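Local atomic coordinates of competence damage-inducible protein A (Klebsiella pneumoniae subsp. pneumoniae MGH 78578, PDB entry 5V01), a protein that is of unknown function but belongs to the CinA family, some of whose members are nicotinamide-nucleotide amidases. Residues T60-F65 against R71-V76; A46-Q51 against Y160-L165. All blocks are in the same frame, centred on the assembly; numbering follows the deposited sequence.

Contact 1: T60-F65 against R71-V76; sequences TGVVTF and RNVLQV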
ATOM      1  N   THR A  60      -6.929  -2.048  -5.807  1.00 11.64           N
ATOM      2  CA  THR A  60      -5.640  -2.708  -5.687  1.00 11.49           C
ATOM      3  C   THR A  60      -4.476  -1.726  -5.643  1.00 10.16           C
ATOM      4  O   THR A  60      -4.344  -0.872  -6.523  1.00 11.14           O
ATOM      5  CB  THR A  60      -5.446  -3.678  -6.860  1.00 14.82           C
ATOM      6  OG1 THR A  60      -6.497  -4.656  -6.851  1.00 16.97           O
ATOM      7  CG2 THR A  60      -4.095  -4.407  -6.803  1.00 17.04           C
ATOM      8  N   GLY A  61      -3.621  -1.889  -4.649  1.00  9.84           N
ATOM      9  CA  GLY A  61      -2.343  -1.226  -4.591  1.00  9.79           C
ATOM     10  C   GLY A  61      -1.271  -2.198  -4.167  1.00  9.33           C
ATOM     11  O   GLY A  61      -1.532  -3.126  -3.415  1.00  9.99           O
ATOM     12  N   VAL A  62      -0.053  -1.939  -4.602  1.00  8.35           N
ATOM     13  CA  VAL A  62       1.094  -2.666  -4.104  1.00  8.88           C
ATOM     14  C   VAL A  62       2.190  -1.743  -3.632  1.00  8.73           C
ATOM     15  O   VAL A  62       2.312  -0.601  -4.106  1.00  9.10           O
ATOM     16  CB  VAL A  62       1.662  -3.685  -5.118  1.00  9.35           C
ATOM     17  CG1 VAL A  62       0.574  -4.637  -5.585  1.00 10.42           C
ATOM     18  CG2 VAL A  62       2.317  -2.997  -6.320  1.00 10.40           C
ATOM     19  N   VAL A  63       2.986  -2.259  -2.694  1.00  8.34           N
ATOM     20  CA  VAL A  63       4.198  -1.628  -2.213  1.00  8.20           C
ATOM     21  C   VAL A  63       5.307  -2.635  -2.477  1.00  8.65           C
ATOM     22  O   VAL A  63       5.293  -3.746  -1.951  1.00 10.40           O
ATOM     23  CB  VAL A  63       4.095  -1.295  -0.720  1.00  9.12           C
ATOM     24  CG1 VAL A  63       5.382  -0.660  -0.232  1.00 11.73           C
ATOM     25  CG2 VAL A  63       2.928  -0.382  -0.501  1.00 10.30           C
ATOM     26  N   THR A  64       6.251  -2.239  -3.333  1.00  9.89           N
ATOM     27  CA  THR A  64       7.364  -3.106  -3.773  1.00 10.36           C
ATOM     28  C   THR A  64       8.634  -2.330  -3.491  1.00 10.35           C
ATOM     29  O   THR A  64       9.059  -1.510  -4.305  1.00 12.05           O
ATOM     30  CB  THR A  64       7.242  -3.461  -5.266  1.00 11.37           C
ATOM     31  OG1 THR A  64       7.095  -2.276  -6.043  1.00 12.14           O
ATOM     32  CG2 THR A  64       6.048  -4.359  -5.503  1.00 12.37           C
ATOM     33  N   PHE A  65       9.183  -2.511  -2.288  1.00 10.45           N
ATOM     34  CA  PHE A  65      10.213  -1.612  -1.729  1.00 11.29           C
ATOM     35  C   PHE A  65      11.641  -1.879  -2.222  1.00 13.50           C
ATOM     36  O   PHE A  65      12.506  -1.027  -2.060  1.00 16.19           O
ATOM     37  CB  PHE A  65      10.113  -1.637  -0.193  1.00 12.39           C
ATOM     38  CG  PHE A  65      10.663  -0.429   0.488  1.00 13.46           C
ATOM     39  CD1 PHE A  65       9.923   0.743   0.509  1.00 14.52           C
ATOM     40  CD2 PHE A  65      11.898  -0.464   1.147  1.00 16.16           C
ATOM     41  CE1 PHE A  65      10.406   1.872   1.142  1.00 18.33           C
ATOM     42  CE2 PHE A  65      12.385   0.666   1.784  1.00 18.56           C
ATOM     43  CZ  PHE A  65      11.632   1.836   1.781  1.00 21.20           C
ATOM     44  N   ARG A  71      10.545  -7.103  -9.373  1.00 12.11           N
ATOM     45  CA  ARG A  71      10.618  -8.237 -10.324  1.00 13.09           C
ATOM     46  C   ARG A  71       9.487  -9.230 -10.016  1.00 12.92           C
ATOM     47  O   ARG A  71       8.739  -9.658 -10.889  1.00 15.87           O
ATOM     48  CB  ARG A  71      11.999  -8.931 -10.259  1.00 13.91           C
ATOM     49  CG  ARG A  71      13.168  -8.013 -10.637  1.00 15.32           C
ATOM     50  CD  ARG A  71      14.437  -8.783 -10.920  1.00 15.89           C
ATOM     51  NE  ARG A  71      14.824  -9.632  -9.801  1.00 16.73           N
ATOM     52  CZ  ARG A  71      15.640  -9.311  -8.802  1.00 16.23           C
ATOM     53  NH1 ARG A  71      16.228  -8.119  -8.716  1.00 18.25           N
ATOM     54  NH2 ARG A  71      15.839 -10.212  -7.823  1.00 18.66           N
ATOM     55  N   ASN A  72       9.354  -9.572  -8.735  1.00 12.82           N
ATOM     56  CA  ASN A  72       8.435 -10.637  -8.304  1.00 13.54           C
ATOM     57  C   ASN A  72       6.956 -10.259  -8.512  1.00 13.36           C
ATOM     58  O   ASN A  72       6.171 -10.993  -9.090  1.00 16.40           O
ATOM     59  CB  ASN A  72       8.711 -10.951  -6.817  1.00 13.68           C
ATOM     60  CG  ASN A  72       7.834 -12.045  -6.262  1.00 15.45           C
ATOM     61  OD1 ASN A  72       7.558 -13.026  -6.950  1.00 17.15           O
ATOM     62  ND2 ASN A  72       7.369 -11.868  -5.010  1.00 16.32           N
ATOM     63  N   VAL A  73       6.593  -9.076  -8.026  1.00 12.53           N
ATOM     64  CA  VAL A  73       5.196  -8.674  -7.986  1.00 12.16           C
ATOM     65  C   VAL A  73       4.725  -8.029  -9.299  1.00 12.64           C
ATOM     66  O   VAL A  73       3.584  -8.194  -9.703  1.00 14.54           O
ATOM     67  CB  VAL A  73       4.954  -7.714  -6.796  1.00 12.02           C
ATOM     68  CG1 VAL A  73       3.501  -7.247  -6.760  1.00 12.13           C
ATOM     69  CG2 VAL A  73       5.338  -8.399  -5.496  1.00 12.88           C
ATOM     70  N   LEU A  74       5.624  -7.283  -9.936  1.00 12.55           N
ATOM     71  CA  LEU A  74       5.266  -6.451 -11.096  1.00 12.42           C
ATOM     72  C   LEU A  74       5.929  -6.826 -12.412  1.00 12.74           C
ATOM     73  O   LEU A  74       5.674  -6.167 -13.426  1.00 15.49           O
ATOM     74  CB  LEU A  74       5.532  -4.980 -10.773  1.00 12.29           C
ATOM     75  CG  LEU A  74       4.721  -4.417  -9.599  1.00 13.09           C
ATOM     76  CD1 LEU A  74       5.239  -3.032  -9.276  1.00 14.43           C
ATOM     77  CD2 LEU A  74       3.236  -4.428  -9.915  1.00 15.05           C
ATOM     78  N   GLN A  75       6.741  -7.882 -12.407  1.00 13.78           N
ATOM     79  CA  GLN A  75       7.451  -8.383 -13.601  1.00 13.62           C
ATOM     80  C   GLN A  75       8.346  -7.312 -14.211  1.00 13.94           C
ATOM     81  O   GLN A  75       8.627  -7.327 -15.406  1.00 16.12           O
ATOM     82  CB  GLN A  75       6.504  -8.972 -14.646  1.00 16.63           C
ATOM     83  CG  GLN A  75       5.699 -10.157 -14.162  1.00 18.46           C
ATOM     84  CD  GLN A  75       4.514  -9.749 -13.335  1.00 20.14           C
ATOM     85  OE1 GLN A  75       3.773  -8.833 -13.704  1.00 23.04           O
ATOM     86  NE2 GLN A  75       4.333 -10.408 -12.192  1.00 23.14           N
ATOM     87  N   VAL A  76       8.881  -6.418 -13.384  1.00 13.67           N
ATOM     88  CA  VAL A  76       9.895  -5.472 -13.875  1.00 14.29           C
ATOM     89  C   VAL A  76      11.085  -6.330 -14.300  1.00 14.77           C
ATOM     90  O   VAL A  76      11.479  -7.253 -13.602  1.00 16.18           O
ATOM     91  CB  VAL A  76      10.264  -4.424 -12.799  1.00 13.77           C
ATOM     92  CG1 VAL A  76      11.416  -3.550 -13.267  1.00 14.99           C
ATOM     93  CG2 VAL A  76       9.050  -3.556 -12.447  1.00 13.93           C
TER
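Val62 meets the end of helix 67-74 with both of its methyls, each tip to tip with a different partner. CG1 reaches Val73 CG1 at 4.1 Å, and CG2 faces Leu74 CD2 at 4.0 Å, so the forked valine spans two consecutive helix residues. These are purely apolar touches.

Thr64, two residues further along the strand, approaches the same pair at a slant and adds a mixed contact. Its methyl CG2 packs against Val73 CB at 3.8 Å. With chi1 at 53°, OG1 is set between the backbone N and the carbonyl carbon; there it lies 3.8 Å from Leu74 CD1 in simple van der Waals contact. Buried here, the hydroxyl has a weak hydrogen bond with Glu37 O on strand 33-37.

Ile99 and Met95 of helix 89-103 cover Val62 and Thr64 on the same face of the sheet, and Leu74 also reaches Ala36 on strand 33-37. Val63 turns away to pack on Cys49 of the second subunit. Strand 58-64, outermost in its own chain, pairs antiparallel with a strand of that subunit, continuing the sheet across the dimer.

Contact 2: A46-Q51 against Y160-L165; sequences AALCAQ and YALAAL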
ATOM      1  N   ALA A  46      -2.975   4.807   0.736  1.00  9.47           N
ATOM      2  CA  ALA A  46      -3.661   5.193   1.968  1.00 10.70           C
ATOM      3  C   ALA A  46      -4.531   6.431   1.748  1.00 11.01           C
ATOM      4  O   ALA A  46      -5.631   6.516   2.276  1.00 12.91           O
ATOM      5  CB  ALA A  46      -2.676   5.414   3.100  1.00 12.40           C
ATOM      6  N   ALA A  47      -4.043   7.373   0.952  1.00 10.92           N
ATOM      7  CA  ALA A  47      -4.849   8.530   0.607  1.00 11.60           C
ATOM      8  C   ALA A  47      -6.124   8.131  -0.125  1.00 11.87           C
ATOM      9  O   ALA A  47      -7.228   8.620   0.157  1.00 13.64           O
ATOM     10  CB  ALA A  47      -4.041   9.513  -0.211  1.00 13.37           C
ATOM     11  N   LEU A  48      -5.953   7.261  -1.107  1.00 11.53           N
ATOM     12  CA  LEU A  48      -7.096   6.799  -1.900  1.00 12.81           C
ATOM     13  C   LEU A  48      -8.112   5.980  -1.095  1.00 13.87           C
ATOM     14  O   LEU A  48      -9.328   6.019  -1.376  1.00 14.56           O
ATOM     15  CB  LEU A  48      -6.613   6.031  -3.138  1.00 12.68           C
ATOM     16  CG  LEU A  48      -5.805   6.906  -4.091  1.00 13.40           C
ATOM     17  CD1 LEU A  48      -4.875   6.071  -4.967  1.00 13.86           C
ATOM     18  CD2 LEU A  48      -6.691   7.820  -4.918  1.00 13.36           C
ATOM     19  N   CYS A  49      -7.616   5.214  -0.127  1.00 13.38           N
ATOM     20  CA  CYS A  49      -8.479   4.424   0.747  1.00 14.06           C
ATOM     21  C   CYS A  49      -9.108   5.236   1.877  1.00 13.49           C
ATOM     22  O   CYS A  49     -10.113   4.824   2.430  1.00 15.96           O
ATOM     23  CB  CYS A  49      -7.734   3.210   1.288  1.00 13.62           C
ATOM     24  SG  CYS A  49      -7.297   2.012  -0.002  1.00 16.10           S
ATOM     25  N   ALA A  50      -8.529   6.376   2.216  1.00 14.80           N
ATOM     26  CA  ALA A  50      -9.137   7.258   3.219  1.00 14.89           C
ATOM     27  C   ALA A  50     -10.351   7.924   2.605  1.00 16.11           C
ATOM     28  O   ALA A  50     -11.278   8.240   3.279  1.00 19.65           O
ATOM     29  CB  ALA A  50      -8.151   8.274   3.716  1.00 16.92           C
ATOM     30  N   GLN A  51     -10.321   8.131   1.294  1.00 16.77           N
ATOM     31  CA  GLN A  51     -11.461   8.707   0.557  1.00 19.40           C
ATOM     32  C   GLN A  51     -12.722   7.829   0.707  1.00 21.75           C
ATOM     33  O   GLN A  51     -12.622   6.617   0.623  1.00 26.55           O
ATOM     34  CB  GLN A  51     -11.041   8.768  -0.924  1.00 22.14           C
ATOM     35  CG  GLN A  51     -11.977   9.400  -1.904  1.00 21.18           C
ATOM     36  CD  GLN A  51     -12.440  10.762  -1.485  1.00 19.64           C
ATOM     37  OE1 GLN A  51     -11.648  11.601  -1.022  1.00 20.04           O
ATOM     38  NE2 GLN A  51     -13.744  10.987  -1.610  1.00 23.68           N
ATOM     39  N   TYR A 160       1.730  15.320  -5.210  1.00 12.33           N
ATOM     40  CA  TYR A 160       2.023  15.596  -6.624  1.00 13.51           C
ATOM     41  C   TYR A 160       1.370  14.551  -7.520  1.00 12.48           C
ATOM     42  O   TYR A 160       0.791  14.875  -8.551  1.00 14.39           O
ATOM     43  CB  TYR A 160       3.537  15.629  -6.861  1.00 14.01           C
ATOM     44  CG  TYR A 160       3.888  16.015  -8.268  1.00 14.23           C
ATOM     45  CD1 TYR A 160       3.825  17.338  -8.650  1.00 19.68           C
ATOM     46  CD2 TYR A 160       4.205  15.066  -9.234  1.00 15.59           C
ATOM     47  CE1 TYR A 160       4.101  17.721  -9.936  1.00 23.70           C
ATOM     48  CE2 TYR A 160       4.481  15.456 -10.525  1.00 18.59           C
ATOM     49  CZ  TYR A 160       4.415  16.785 -10.867  1.00 21.35           C
ATOM     50  OH  TYR A 160       4.681  17.209 -12.142  1.00 25.64           O
ATOM     51  N   ALA A 161       1.497  13.284  -7.142  1.00 11.79           N
ATOM     52  CA  ALA A 161       0.892  12.218  -7.936  1.00 11.67           C
ATOM     53  C   ALA A 161      -0.600  12.440  -8.133  1.00 11.54           C
ATOM     54  O   ALA A 161      -1.135  12.255  -9.229  1.00 11.75           O
ATOM     55  CB  ALA A 161       1.138  10.858  -7.314  1.00 11.65           C
ATOM     56  N   LEU A 162      -1.263  12.840  -7.043  1.00 11.70           N
ATOM     57  CA  LEU A 162      -2.696  13.058  -7.061  1.00 12.22           C
ATOM     58  C   LEU A 162      -3.083  14.338  -7.812  1.00 11.50           C
ATOM     59  O   LEU A 162      -4.084  14.348  -8.523  1.00 13.27           O
ATOM     60  CB  LEU A 162      -3.265  13.086  -5.642  1.00 12.91           C
ATOM     61  CG  LEU A 162      -3.211  11.744  -4.899  1.00 12.94           C
ATOM     62  CD1 LEU A 162      -3.402  11.977  -3.394  1.00 13.82           C
ATOM     63  CD2 LEU A 162      -4.237  10.763  -5.445  1.00 14.44           C
ATOM     64  N   ALA A 163      -2.336  15.421  -7.585  1.00 12.18           N
ATOM     65  CA  ALA A 163      -2.631  16.695  -8.254  1.00 12.21           C
ATOM     66  C   ALA A 163      -2.469  16.526  -9.762  1.00 12.47           C
ATOM     67  O   ALA A 163      -3.303  16.999 -10.546  1.00 13.96           O
ATOM     68  CB  ALA A 163      -1.739  17.798  -7.731  1.00 13.82           C
ATOM     69  N   ALA A 164      -1.409  15.836 -10.175  1.00 12.42           N
ATOM     70  CA  ALA A 164      -1.198  15.604 -11.614  1.00 12.72           C
ATOM     71  C   ALA A 164      -2.292  14.701 -12.194  1.00 12.53           C
ATOM     72  O   ALA A 164      -2.800  14.910 -13.298  1.00 14.36           O
ATOM     73  CB  ALA A 164       0.171  15.012 -11.861  1.00 13.19           C
ATOM     74  N   LEU A 165      -2.680  13.670 -11.429  1.00 12.10           N
ATOM     75  CA  LEU A 165      -3.781  12.813 -11.851  1.00 12.30           C
ATOM     76  C   LEU A 165      -5.073  13.625 -12.031  1.00 13.34           C
ATOM     77  O   LEU A 165      -5.785  13.424 -13.011  1.00 14.14           O
ATOM     78  CB  LEU A 165      -4.017  11.711 -10.825  1.00 12.23           C
ATOM     79  CG  LEU A 165      -5.214  10.798 -11.137  1.00 13.31           C
ATOM     80  CD1 LEU A 165      -5.017  10.054 -12.455  1.00 15.12           C
ATOM     81  CD2 LEU A 165      -5.495   9.833  -9.993  1.00 14.36           C
TER
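Leu162, Ala47 and Leu48 form a small apolar helix-to-helix contact in the layer that covers one face of the sheet, where the second half of the short helix 43-50 lies beside the long C-terminal helix 150-169. The two segments bury just 111 Å² between them, and their nearest CA atoms, those of Ala47 and Leu162, are 9.2 Å apart. Across that spacing Leu162 meets both partners, and Leu48 reaches back to it with CD2.

Leu162 points at helix 43-50 and divides its work between its two branches. CD1 meets Ala47 CB at 4.1 Å, the alanine contributing a single methyl. CD2 touches Leu48 CD2 at 3.9 Å, and here the two leucines run alongside one another, pointing opposite ways, rather than meeting end on. Leu48 does not set out straight at its partner; its CD1 runs on anti to CA (chi2 156°), which leaves CD2 as the branch turned to the neighbouring helix.

Beneath the pair, Leu48 also rests on Leu33 and Thr35 of strand 33-37. Leu165, a turn beyond Leu162, packs on Leu33 and on Val22 of helix 15-29, a helix that touches Ala47 as well through Thr15. Just past the end of helix 43-50, Thr54 OG1 hydrogen-bonds to the carbonyl oxygens of Leu48 and Gln51, while Trp133 NE1 on strand 128-135 bonds to Ala161 O on the far helix.

Helix 43-50 is the connection between the parallel neighbouring strands 33-37 and 58-64, a beta-alpha-beta crossover. Its packing beside helix 150-169 joins that unit to the C-terminal helix within one outer layer of a three-layer alpha/beta/alpha sandwich.

Overall arrangement
Both contacts belong to the core packing of one alpha/beta domain, but on different sides of its sheet. Contact 1 joins a strand to the helix that follows shortly after it, whereas contact 2 ties two helices more than a hundred residues apart. Their centres are 19 Å apart, and nothing in one touches the other. All four touching residues of contact 1 are buried; in contact 2, Ala47 is partly exposed. Methyl packing serves both, yet only contact 1 brings in a hydroxyl. Helix 43-50 and strand 58-64 are consecutive elements of the chain, joined by a short loop, and both also meet the second subunit, the strand by sheet pairing and the helix by side-chain packing.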